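Local coordinates for thylakoid lumenal 15 kDa protein 1, chloroplastic (Arabidopsis thaliana, PDB 3N90) that is of unknown function, a pentapeptide-repeat protein of the chloroplast thylakoid lumen that folds as a right-handed quadrilateral beta helix, at residues 32-37 / 52-57; 70-75 / 90-95. The protein carries 2 engineered substitutions. All coordinates share one frame; numbering follows the deposited sequence.

Interaction 1. Residues 32-37 / 52-57; sequences DFKTSI and SFFDAD
F33 N gives its hydrogen to S52 O at 2.8 Å, the first of three backbone hydrogen bonds that join 32-37 to 52-57, one coil further on. T35 N gives its own to F54 O at 2.9 Å, and, with the direction reversed, D57 N to S36 O at 2.9 Å. Each segment also ties its own corner. D32 OD1 accepts from K34 N in an Asx turn, met on its anti side, and S52 OG does the same for F54 N in an ST turn, a longer bond of 3.3 Å. CG of D32 stands trans to the backbone N (chi1 -171°), which carries the carboxylate forward beside its own carbonyl carbon, within reach of K34 N.

Inside, the F33 and F53 rings point the same way with planes only 2° apart, but they are offset, and little of one ring lies over the other; CD2 of F33 meets CE1 of F53 at 3.5 Å. The methyl of A56 tucks in beside S36 O and F33 O. Outside, the extended K34 chain runs alongside F54, its CE 3.8 Å from ring atom CD2. Type II turns at F33-S36 and F53-A56, stacked one on the next with an inward phenylalanine at the start of each, are the corners of a pentapeptide-repeat right-handed quadrilateral beta helix.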
loop_
_atom_site.group_PDB
_atom_site.type_symbol
_atom_site.label_atom_id
_atom_site.label_comp_id
_atom_site.label_asym_id
_atom_site.label_seq_id
_atom_site.Cartn_x
_atom_site.Cartn_y
_atom_site.Cartn_z
ATOM N N ASP A 32 -11.729 -3.637 -5.093
ATOM C CA ASP A 32 -11.881 -2.267 -5.580
ATOM C C ASP A 32 -12.135 -1.339 -4.364
ATOM O O ASP A 32 -13.231 -1.278 -3.839
ATOM C CB ASP A 32 -13.057 -2.157 -6.578
ATOM C CG ASP A 32 -13.120 -0.794 -7.275
ATOM O OD1 ASP A 32 -12.343 0.139 -6.914
ATOM O OD2 ASP A 32 -13.935 -0.632 -8.220
ATOM N N PHE A 33 -11.100 -0.651 -3.915
ATOM C CA PHE A 33 -11.251 0.395 -2.898
ATOM C C PHE A 33 -11.093 1.791 -3.513
ATOM O O PHE A 33 -10.707 2.742 -2.798
ATOM C CB PHE A 33 -10.177 0.253 -1.807
ATOM C CG PHE A 33 -10.326 -0.953 -0.973
ATOM C CD1 PHE A 33 -11.228 -0.981 0.091
ATOM C CD2 PHE A 33 -9.531 -2.063 -1.207
ATOM C CE1 PHE A 33 -11.322 -2.128 0.899
ATOM C CE2 PHE A 33 -9.646 -3.217 -0.419
ATOM C CZ PHE A 33 -10.519 -3.258 0.627
ATOM N N LYS A 34 -11.379 1.945 -4.808
ATOM C CA LYS A 34 -11.278 3.268 -5.432
ATOM C C LYS A 34 -12.106 4.308 -4.668
ATOM O O LYS A 34 -13.275 4.058 -4.365
ATOM C CB LYS A 34 -11.763 3.215 -6.888
ATOM C CG LYS A 34 -11.771 4.569 -7.560
ATOM C CD LYS A 34 -11.917 4.309 -9.074
ATOM C CE LYS A 34 -12.104 5.603 -9.809
ATOM N NZ LYS A 34 -12.724 5.467 -11.172
ATOM N N THR A 35 -11.462 5.430 -4.372
ATOM C CA THR A 35 -12.039 6.610 -3.712
ATOM C C THR A 35 -12.788 6.225 -2.422
ATOM O O THR A 35 -13.809 6.851 -2.061
ATOM C CB THR A 35 -12.818 7.553 -4.715
ATOM O OG1 THR A 35 -13.133 8.819 -4.107
ATOM C CG2 THR A 35 -14.103 6.906 -5.317
ATOM N N SER A 36 -12.275 5.203 -1.732
ATOM C CA SER A 36 -12.773 4.939 -0.383
ATOM C C SER A 36 -11.965 5.659 0.687
ATOM O O SER A 36 -10.810 6.052 0.478
ATOM C CB SER A 36 -12.821 3.458 -0.102
ATOM O OG SER A 36 -13.865 2.913 -0.870
ATOM N N ILE A 37 -12.595 5.835 1.864
ATOM C CA ILE A 37 -11.890 6.362 3.020
ATOM C C ILE A 37 -11.485 5.177 3.884
ATOM O O ILE A 37 -12.322 4.353 4.283
ATOM C CB ILE A 37 -12.777 7.333 3.863
ATOM C CG1 ILE A 37 -13.376 8.439 3.002
ATOM C CG2 ILE A 37 -11.909 7.917 4.981
ATOM C CD1 ILE A 37 -14.307 9.384 3.824
ATOM N N SER A 52 -7.256 -2.033 -6.135
ATOM C CA SER A 52 -7.210 -0.619 -6.501
ATOM C C SER A 52 -7.410 0.224 -5.241
ATOM O O SER A 52 -8.429 0.070 -4.566
ATOM C CB SER A 52 -8.287 -0.231 -7.501
ATOM O OG SER A 52 -8.267 1.171 -7.773
ATOM N N PHE A 53 -6.441 1.072 -4.956
ATOM C CA PHE A 53 -6.593 2.169 -3.924
ATOM C C PHE A 53 -6.582 3.529 -4.639
ATOM O O PHE A 53 -6.199 4.547 -4.056
ATOM C CB PHE A 53 -5.484 2.088 -2.876
ATOM C CG PHE A 53 -5.581 0.841 -2.015
ATOM C CD1 PHE A 53 -6.512 0.768 -0.982
ATOM C CD2 PHE A 53 -4.766 -0.266 -2.272
ATOM C CE1 PHE A 53 -6.597 -0.394 -0.197
ATOM C CE2 PHE A 53 -4.855 -1.415 -1.507
ATOM C CZ PHE A 53 -5.766 -1.473 -0.458
ATOM N N PHE A 54 -7.071 3.538 -5.875
ATOM C CA PHE A 54 -7.053 4.730 -6.706
ATOM C C PHE A 54 -7.791 5.897 -6.006
ATOM O O PHE A 54 -8.991 5.805 -5.767
ATOM C CB PHE A 54 -7.730 4.464 -8.054
ATOM C CG PHE A 54 -7.630 5.617 -9.007
ATOM C CD1 PHE A 54 -6.592 5.643 -9.961
ATOM C CD2 PHE A 54 -8.528 6.682 -8.961
ATOM C CE1 PHE A 54 -6.459 6.705 -10.861
ATOM C CE2 PHE A 54 -8.402 7.763 -9.879
ATOM C CZ PHE A 54 -7.350 7.758 -10.824
ATOM N N ASP A 55 -7.064 6.959 -5.668
ATOM C CA ASP A 55 -7.655 8.118 -4.965
ATOM C C ASP A 55 -8.324 7.749 -3.634
ATOM O O ASP A 55 -9.224 8.485 -3.181
ATOM C CB ASP A 55 -8.686 8.842 -5.835
ATOM C CG ASP A 55 -8.525 10.372 -5.788
ATOM O OD1 ASP A 55 -7.867 10.899 -4.869
ATOM O OD2 ASP A 55 -8.983 11.018 -6.750
ATOM N N ALA A 56 -7.919 6.632 -3.029
ATOM C CA ALA A 56 -8.322 6.306 -1.649
ATOM C C ALA A 56 -7.575 7.146 -0.622
ATOM O O ALA A 56 -6.504 7.687 -0.891
ATOM C CB ALA A 56 -8.193 4.783 -1.335
ATOM N N ASP A 57 -8.148 7.254 0.566
ATOM C CA ASP A 57 -7.457 7.897 1.679
ATOM C C ASP A 57 -7.036 6.841 2.668
ATOM O O ASP A 57 -7.861 6.227 3.352
ATOM C CB ASP A 57 -8.363 8.938 2.354
ATOM C CG ASP A 57 -7.675 9.665 3.511
ATOM O OD1 ASP A 57 -6.488 9.409 3.791
ATOM O OD2 ASP A 57 -8.343 10.537 4.129
#

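Interaction 2. Residues 70-75 / 90-95; sequences GADFSL and GATMMG. Engineered in segment 90-95: M93 (natural residue Val), M94 (natural residue Thr).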
loop_
_atom_site.group_PDB
_atom_site.type_symbol
_atom_site.label_atom_id
_atom_site.label_comp_id
_atom_site.label_asym_id
_atom_site.label_seq_id
_atom_site.Cartn_x
_atom_site.Cartn_y
_atom_site.Cartn_z
ATOM N N GLY A 70 1.258 -5.253 -7.844
ATOM C CA GLY A 70 0.427 -4.756 -8.910
ATOM C C GLY A 70 -0.754 -3.871 -8.469
ATOM O O GLY A 70 -1.615 -3.496 -9.287
ATOM N N ALA A 71 -0.787 -3.531 -7.178
ATOM C CA ALA A 71 -1.876 -2.667 -6.691
ATOM C C ALA A 71 -1.715 -1.257 -7.207
ATOM O O ALA A 71 -0.587 -0.815 -7.494
ATOM C CB ALA A 71 -1.920 -2.662 -5.188
ATOM N N ASP A 72 -2.836 -0.537 -7.266
ATOM C CA ASP A 72 -2.796 0.831 -7.781
ATOM C C ASP A 72 -2.986 1.825 -6.639
ATOM O O ASP A 72 -4.068 1.867 -6.037
ATOM C CB ASP A 72 -3.860 1.046 -8.823
ATOM C CG ASP A 72 -3.750 2.420 -9.509
ATOM O OD1 ASP A 72 -2.704 3.094 -9.364
ATOM O OD2 ASP A 72 -4.695 2.817 -10.195
ATOM N N PHE A 73 -1.945 2.608 -6.347
ATOM C CA PHE A 73 -2.057 3.635 -5.332
ATOM C C PHE A 73 -2.085 5.031 -5.982
ATOM O O PHE A 73 -1.866 6.032 -5.307
ATOM C CB PHE A 73 -0.890 3.570 -4.346
ATOM C CG PHE A 73 -0.919 2.372 -3.462
ATOM C CD1 PHE A 73 -1.620 2.396 -2.254
ATOM C CD2 PHE A 73 -0.234 1.225 -3.821
ATOM C CE1 PHE A 73 -1.640 1.269 -1.424
ATOM C CE2 PHE A 73 -0.258 0.119 -3.007
ATOM C CZ PHE A 73 -0.957 0.146 -1.805
ATOM N N SER A 74 -2.344 5.094 -7.278
ATOM C CA SER A 74 -2.331 6.403 -7.949
ATOM C C SER A 74 -3.298 7.342 -7.244
ATOM O O SER A 74 -4.409 6.944 -6.945
ATOM C CB SER A 74 -2.695 6.254 -9.414
ATOM O OG SER A 74 -1.735 5.401 -10.032
ATOM N N LEU A 75 -2.837 8.568 -6.990
ATOM C CA LEU A 75 -3.655 9.656 -6.379
ATOM C C LEU A 75 -4.043 9.399 -4.927
ATOM O O LEU A 75 -4.767 10.212 -4.330
ATOM C CB LEU A 75 -4.947 9.942 -7.169
ATOM C CG LEU A 75 -4.866 10.124 -8.694
ATOM C CD1 LEU A 75 -6.118 10.736 -9.257
ATOM C CD2 LEU A 75 -3.679 10.969 -9.009
ATOM N N GLY A 90 5.713 -4.070 -8.697
ATOM C CA GLY A 90 4.889 -3.749 -9.854
ATOM C C GLY A 90 3.613 -2.948 -9.612
ATOM O O GLY A 90 2.739 -2.841 -10.489
ATOM N N ALA A 91 3.497 -2.418 -8.409
ATOM C CA ALA A 91 2.404 -1.480 -8.116
ATOM C C ALA A 91 2.566 -0.170 -8.893
ATOM O O ALA A 91 3.639 0.092 -9.490
ATOM C CB ALA A 91 2.319 -1.207 -6.590
ATOM N N THR A 92 1.507 0.636 -8.913
ATOM C CA THR A 92 1.579 1.986 -9.506
ATOM C C THR A 92 1.226 3.047 -8.489
ATOM O O THR A 92 0.455 2.767 -7.579
ATOM C CB THR A 92 0.684 2.117 -10.747
ATOM O OG1 THR A 92 -0.580 1.508 -10.501
ATOM C CG2 THR A 92 1.326 1.390 -11.913
ATOM N N MET A 93 1.818 4.240 -8.631
ATOM C CA MET A 93 1.547 5.349 -7.729
ATOM C C MET A 93 1.719 6.662 -8.486
ATOM O O MET A 93 2.564 7.475 -8.144
ATOM C CB MET A 93 2.339 5.263 -6.379
ATOM C CG MET A 93 3.852 4.949 -6.497
ATOM S SD MET A 93 4.601 4.458 -4.881
ATOM C CE MET A 93 3.915 2.818 -4.659
ATOM N N MET A 94 0.894 6.845 -9.518
ATOM C CA MET A 94 0.903 8.074 -10.337
ATOM C C MET A 94 0.319 9.323 -9.695
ATOM O O MET A 94 -0.541 9.271 -8.785
ATOM C CB MET A 94 0.155 7.850 -11.641
ATOM C CG MET A 94 0.853 6.898 -12.568
ATOM S SD MET A 94 -0.186 6.589 -14.017
ATOM C CE MET A 94 -0.947 5.029 -13.572
ATOM N N GLY A 95 0.804 10.457 -10.186
ATOM C CA GLY A 95 0.295 11.762 -9.763
ATOM C C GLY A 95 0.589 12.124 -8.324
ATOM O O GLY A 95 1.569 11.675 -7.740
HETATM O O HOH W 1 -1.524 -0.933 -10.966
#
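T92 and D72 meet through their side chains: T92 OG1 donates to D72 OD1 at 2.9 Å, arriving from above the carboxylate plane. The same oxygen takes two more hydrogens from its own segment. S74 N, also well out of the plane, closes an Asx turn, and S74 OG reaches the syn lone pair of D72 OD1 at 2.6 Å. Three donors therefore grip one carboxylate oxygen and fix the rotation of the group. The threonine hydroxyl sits between its backbone N and carbonyl carbon (chi1 44°), where it faces D72 and also receives a hydrogen from a water that bridges to G70 O.

S74 OG works in both directions, since it accepts from M94 N at 3.0 Å while donating to D72. Backbone bonds flank this cluster: T92 N to A71 O, F73 N to T92 O at 2.7 Å, and L75 N to M94 O.

On the inner side, CB of F73 lies 4.2 Å from CB of M93, and A91 CB lies 3.1 Å from A71 O, near the edge of the F73 ring. On the outer side, M94 bends at chi3 so that its CE comes back to S74 OG, 3.6 Å away. M93 and M94 are both engineered residues. Further out, M93 O accepts from Q118 of helix 116-125, and G95 O from R115.

With three donors on D72 OD1, negative charge there would be well stabilised, which is consistent with an ionised carboxylate; S74 OG continues the hydrogen-bond chain from D72 OD1 to M94 N, in the backbone of the next coil.

In the fold
Interactions 1 and 2 follow one another along the chain and along the helix axis, their centres about 11 Å apart. They share an interface: segment 52-57 is the second partner of interaction 1, and it lies directly against 70-75, the first partner of interaction 2. F53 N probably bonds to D72 O (2.7 Å) and D55 N to S74 O (2.9 Å), so the backbone bonding carries on from coil to coil. Inside, the F53 ring meets that of F73 with planes about 10° apart, so that F73 continues the run of inward rings that includes F33 and F53. Outside, F54 CD1 packs 3.4 Å from D72 OD2, beside the carboxylate that organises interaction 2.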